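Local coordinates for protein DraIII (Deinococcus radiophilus, PDB 4L0K) that cleaves double-stranded DNA as a type II restriction endonuclease, probably with a nuclease domain of the His-Me finger class, at residues L125-Q128 / A132-P135; F35-S40 / K140-E145. All blocks are in the same frame, centred on the assembly; numbering follows the deposited sequence.

Contact 1 of 2, residues L125-Q128 / A132-P135; sequences LAYQ and APIP
Tyr127 lays one face of its phenol ring on Pro135, and the perpendicular geometry identifies a CH-pi contact: CB of Pro135 stands 3.6 Å from the centroid of the Tyr127 ring, only 15° off its normal. The same ring is met at its edge, in plane, by Pro133, whose O lies 3.4 Å from Tyr127 CD1. The pyrrolidine of Pro133 crosses the phenol at about a right angle and brings CG to 3.6 Å from Tyr127 CE1. With CG turned beside the backbone N (chi1 -82°), Tyr127 carries its ring across to these prolines. Ala132 belongs to this close-packed part too, its CB resting 3.4 Å from Ala126 O and also reaching Tyr127 O. Backbone angles from Ala132 to Pro135 are those of polyproline II, so the lead-in to helix 137-147 is extended and lies against the turn that follows helix 112-126. The loose side is at Ile134, which is exposed and directs its CB away from 125-128. A water bridges the two backbones, donating to Tyr127 O at 2.6 Å and to Pro133 O at 2.9 Å, while the Tyr127 side is buried further by Leu41 and Met150.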
loop_
_atom_site.group_PDB
_atom_site.type_symbol
_atom_site.label_atom_id
_atom_site.label_comp_id
_atom_site.label_asym_id
_atom_site.label_seq_id
_atom_site.Cartn_x
_atom_site.Cartn_y
_atom_site.Cartn_z
ATOM N N LEU A 125 19.333 -5.241 -15.686
ATOM C CA LEU A 125 19.337 -5.571 -14.257
ATOM C C LEU A 125 19.113 -7.058 -14.113
ATOM O O LEU A 125 19.745 -7.711 -13.274
ATOM C CB LEU A 125 18.199 -4.855 -13.516
ATOM C CG LEU A 125 18.430 -3.595 -12.690
ATOM C CD1 LEU A 125 19.880 -3.119 -12.750
ATOM C CD2 LEU A 125 17.430 -2.504 -13.103
ATOM N N ALA A 126 18.192 -7.587 -14.923
ATOM C CA ALA A 126 17.760 -8.982 -14.765
ATOM C C ALA A 126 18.910 -9.962 -15.014
ATOM O O ALA A 126 19.062 -10.954 -14.296
ATOM C CB ALA A 126 16.556 -9.300 -15.654
ATOM N N TYR A 127 19.734 -9.673 -16.016
ATOM C CA TYR A 127 20.879 -10.550 -16.278
ATOM C C TYR A 127 21.964 -10.508 -15.179
ATOM O O TYR A 127 22.917 -11.279 -15.209
ATOM C CB TYR A 127 21.466 -10.288 -17.681
ATOM C CG TYR A 127 20.692 -11.008 -18.756
ATOM C CD1 TYR A 127 20.708 -12.395 -18.819
ATOM C CD2 TYR A 127 19.938 -10.313 -19.700
ATOM C CE1 TYR A 127 19.994 -13.080 -19.789
ATOM C CE2 TYR A 127 19.218 -10.999 -20.691
ATOM C CZ TYR A 127 19.249 -12.384 -20.721
ATOM O OH TYR A 127 18.538 -13.107 -21.667
ATOM N N GLN A 128 21.796 -9.610 -14.214
ATOM C CA GLN A 128 22.717 -9.469 -13.096
ATOM C C GLN A 128 22.071 -9.912 -11.780
ATOM O O GLN A 128 22.592 -9.636 -10.696
ATOM C CB GLN A 128 23.175 -8.016 -12.981
ATOM C CG GLN A 128 24.055 -7.540 -14.130
ATOM C CD GLN A 128 24.359 -6.062 -14.050
ATOM O OE1 GLN A 128 25.357 -5.648 -13.452
ATOM N NE2 GLN A 128 23.493 -5.249 -14.647
ATOM N N ALA A 132 20.697 -15.790 -12.496
ATOM C CA ALA A 132 20.207 -15.423 -13.822
ATOM C C ALA A 132 20.796 -16.322 -14.902
ATOM O O ALA A 132 21.875 -16.896 -14.722
ATOM C CB ALA A 132 20.538 -13.982 -14.111
ATOM N N PRO A 133 20.091 -16.451 -16.035
ATOM C CA PRO A 133 20.698 -17.178 -17.150
ATOM C C PRO A 133 21.891 -16.386 -17.651
ATOM O O PRO A 133 21.958 -15.171 -17.415
ATOM C CB PRO A 133 19.589 -17.157 -18.210
ATOM C CG PRO A 133 18.838 -15.898 -17.925
ATOM C CD PRO A 133 18.807 -15.838 -16.422
ATOM N N ILE A 134 22.824 -17.049 -18.322
ATOM C CA ILE A 134 23.865 -16.314 -19.020
ATOM C C ILE A 134 23.283 -15.781 -20.341
ATOM O O ILE A 134 22.621 -16.502 -21.090
ATOM C CB ILE A 134 25.168 -17.154 -19.193
ATOM C CG1 ILE A 134 25.967 -17.173 -17.884
ATOM C CG2 ILE A 134 26.074 -16.573 -20.272
ATOM C CD1 ILE A 134 25.381 -17.998 -16.765
ATOM N N PRO A 135 23.475 -14.487 -20.588
ATOM C CA PRO A 135 23.024 -13.859 -21.822
ATOM C C PRO A 135 23.970 -14.166 -22.981
ATOM O O PRO A 135 25.172 -14.306 -22.760
ATOM C CB PRO A 135 23.092 -12.377 -21.483
ATOM C CG PRO A 135 24.197 -12.283 -20.505
ATOM C CD PRO A 135 24.058 -13.510 -19.654
HETATM O O HOH W 1 23.838 -13.604 -15.912
#

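Contact 2 of 2, residues F35-S40 / K140-E145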
loop_
_atom_site.group_PDB
_atom_site.type_symbol
_atom_site.label_atom_id
_atom_site.label_comp_id
_atom_site.label_asym_id
_atom_site.label_seq_id
_atom_site.Cartn_x
_atom_site.Cartn_y
_atom_site.Cartn_z
ATOM N N PHE A 35 11.769 -5.743 -29.497
ATOM C CA PHE A 35 12.455 -6.152 -28.267
ATOM C C PHE A 35 13.547 -7.206 -28.475
ATOM O O PHE A 35 13.454 -8.299 -27.906
ATOM C CB PHE A 35 11.440 -6.660 -27.225
ATOM C CG PHE A 35 10.420 -5.627 -26.804
ATOM C CD1 PHE A 35 10.781 -4.568 -25.976
ATOM C CD2 PHE A 35 9.100 -5.719 -27.231
ATOM C CE1 PHE A 35 9.842 -3.610 -25.594
ATOM C CE2 PHE A 35 8.152 -4.770 -26.862
ATOM C CZ PHE A 35 8.523 -3.714 -26.039
ATOM N N PRO A 36 14.588 -6.884 -29.276
ATOM C CA PRO A 36 15.645 -7.859 -29.599
ATOM C C PRO A 36 16.412 -8.341 -28.363
ATOM O O PRO A 36 16.650 -9.543 -28.201
ATOM C CB PRO A 36 16.574 -7.077 -30.537
ATOM C CG PRO A 36 16.282 -5.623 -30.270
ATOM C CD PRO A 36 14.821 -5.584 -29.938
ATOM N N PHE A 37 16.753 -7.402 -27.487
ATOM C CA PHE A 37 17.435 -7.689 -26.219
ATOM C C PHE A 37 16.656 -8.604 -25.266
ATOM O O PHE A 37 17.196 -9.049 -24.256
ATOM C CB PHE A 37 17.800 -6.375 -25.520
ATOM C CG PHE A 37 16.631 -5.444 -25.338
ATOM C CD1 PHE A 37 16.195 -4.637 -26.381
ATOM C CD2 PHE A 37 15.959 -5.382 -24.123
ATOM C CE1 PHE A 37 15.115 -3.790 -26.222
ATOM C CE2 PHE A 37 14.875 -4.535 -23.964
ATOM C CZ PHE A 37 14.460 -3.737 -25.009
ATOM N N LEU A 38 15.394 -8.887 -25.580
ATOM C CA LEU A 38 14.611 -9.821 -24.772
ATOM C C LEU A 38 14.465 -11.224 -25.373
ATOM O O LEU A 38 13.927 -12.129 -24.710
ATOM C CB LEU A 38 13.241 -9.239 -24.436
ATOM C CG LEU A 38 13.260 -8.276 -23.239
ATOM C CD1 LEU A 38 11.967 -7.520 -23.139
ATOM C CD2 LEU A 38 13.541 -9.041 -21.961
ATOM N N VAL A 39 14.971 -11.425 -26.595
ATOM C CA VAL A 39 14.739 -12.707 -27.270
ATOM C C VAL A 39 15.198 -13.901 -26.420
ATOM O O VAL A 39 14.391 -14.758 -26.058
ATOM C CB VAL A 39 15.337 -12.755 -28.715
ATOM C CG1 VAL A 39 15.262 -14.163 -29.279
ATOM C CG2 VAL A 39 14.599 -11.785 -29.634
ATOM N N SER A 40 16.473 -13.924 -26.054
ATOM C CA SER A 40 16.991 -14.983 -25.184
ATOM C C SER A 40 16.194 -15.108 -23.889
ATOM O O SER A 40 15.859 -16.229 -23.470
ATOM C CB SER A 40 18.465 -14.760 -24.868
ATOM O OG SER A 40 19.233 -14.732 -26.056
ATOM N N LYS A 140 24.189 -9.285 -24.321
ATOM C CA LYS A 140 25.220 -8.755 -23.437
ATOM C C LYS A 140 25.836 -7.461 -23.965
ATOM O O LYS A 140 25.862 -6.451 -23.256
ATOM C CB LYS A 140 26.320 -9.793 -23.210
ATOM C CG LYS A 140 27.487 -9.278 -22.378
ATOM C CD LYS A 140 28.331 -10.429 -21.842
ATOM C CE LYS A 140 29.348 -9.952 -20.810
ATOM N NZ LYS A 140 30.373 -9.053 -21.399
ATOM N N ASN A 141 26.321 -7.487 -25.209
ATOM C CA ASN A 141 27.039 -6.335 -25.746
ATOM C C ASN A 141 26.133 -5.150 -25.995
ATOM O O ASN A 141 26.497 -3.997 -25.724
ATOM C CB ASN A 141 27.816 -6.715 -27.006
ATOM C CG ASN A 141 28.928 -7.697 -26.706
ATOM O OD1 ASN A 141 29.613 -7.580 -25.681
ATOM N ND2 ASN A 141 29.087 -8.694 -27.566
ATOM N N TYR A 142 24.944 -5.450 -26.501
ATOM C CA TYR A 142 23.929 -4.442 -26.758
ATOM C C TYR A 142 23.542 -3.694 -25.466
ATOM O O TYR A 142 23.575 -2.456 -25.415
ATOM C CB TYR A 142 22.715 -5.131 -27.368
ATOM C CG TYR A 142 21.508 -4.253 -27.580
ATOM C CD1 TYR A 142 21.271 -3.658 -28.814
ATOM C CD2 TYR A 142 20.575 -4.055 -26.560
ATOM C CE1 TYR A 142 20.160 -2.878 -29.023
ATOM C CE2 TYR A 142 19.459 -3.270 -26.759
ATOM C CZ TYR A 142 19.257 -2.689 -27.996
ATOM O OH TYR A 142 18.148 -1.911 -28.203
ATOM N N LEU A 143 23.176 -4.444 -24.427
ATOM C CA LEU A 143 22.784 -3.832 -23.151
ATOM C C LEU A 143 23.957 -3.140 -22.447
ATOM O O LEU A 143 23.799 -2.038 -21.912
ATOM C CB LEU A 143 22.111 -4.861 -22.229
ATOM C CG LEU A 143 20.772 -5.345 -22.797
ATOM C CD1 LEU A 143 20.231 -6.527 -22.026
ATOM C CD2 LEU A 143 19.747 -4.203 -22.838
ATOM N N GLU A 144 25.126 -3.782 -22.462
ATOM C CA GLU A 144 26.333 -3.201 -21.870
ATOM C C GLU A 144 26.722 -1.891 -22.534
ATOM O O GLU A 144 27.250 -0.987 -21.886
ATOM C CB GLU A 144 27.499 -4.182 -21.907
ATOM C CG GLU A 144 27.500 -5.147 -20.728
ATOM C CD GLU A 144 28.698 -6.064 -20.730
ATOM O OE1 GLU A 144 28.949 -6.732 -19.697
ATOM O OE2 GLU A 144 29.387 -6.107 -21.775
ATOM N N GLU A 145 26.434 -1.783 -23.825
ATOM C CA GLU A 145 26.681 -0.544 -24.550
ATOM C C GLU A 145 25.848 0.595 -23.967
ATOM O O GLU A 145 26.290 1.745 -23.930
ATOM C CB GLU A 145 26.361 -0.727 -26.028
ATOM C CG GLU A 145 26.254 0.570 -26.790
ATOM C CD GLU A 145 27.205 0.635 -27.963
ATOM O OE1 GLU A 145 28.096 -0.237 -28.052
ATOM O OE2 GLU A 145 27.058 1.557 -28.793
#
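Phe37 and Tyr142 set their rings nearly parallel, with planes at 8°, yet a centroid separation of 5.6 Å shows that they are displaced and barely overlap. This is therefore a slid-apart pair rather than a full stack: the closest atoms are Phe37 CD1 and Tyr142 CE2 at 3.6 Å. The Phe37 CB joins in, 3.7 Å from Tyr142 CE2, so that this one tyrosine carbon sits against both CD1 and CB of the phenylalanine. Phe37 holds CG between its backbone N and carbonyl carbon (chi1 54°), which folds the ring over its own main chain. Its CB points toward helix 137-147 by virtue of the backbone alone. Leu143 approaches at about a right angle and places CD2 4.0 Å from Phe37 CB; its CG also lies at the edge of the Tyr142 ring, in plane. Cutting Phe37 back to an alanine is likely to open a gap beside Tyr142, whose CE2 would lose its neighbours CD1 and CG, and to leave Leu143 CD2 with only the CB to pack on.

The tyrosine's hydroxyl is engaged at the far end of the ring, where Tyr142 OH donates to Gln23 O and receives a hydrogen bond from Arg120 NH1; these two bonds probably fix how far the ring can shift. Phe138 and Phe146, from the same helix as Tyr142, are further ring neighbours of it.

All three contact residues are buried. Phe37 and Leu143 both also touch Thr123 of helix 112-126, and Leu38 turns to Ile52 and Val53 of helix 46-57, so the turn leading into helix 39-44 is wedged between helix 137-147 and these two helices.

In the fold
Contact 2 is the buried one and contact 1 only partly so, although their centres lie about 11 Å apart on the same side of the chain's centre. Both involve helix 112-126: contact 1 starts from its C-terminal end, while contact 2 packs against its Thr123. Contact 1 is local, spanning three residues, and is nested in the long loop of 99 residues that contact 2 closes. Their chemistry differs accordingly: prolines and a bridging water at 125-128/132-135, aromatic and aliphatic side chains alone at 35-40/140-145. They meet directly, Tyr127 OH packing 3.6 Å from Ser40 CB, and Ser40 OG also bonds Asp136 OD2, just beyond Pro135.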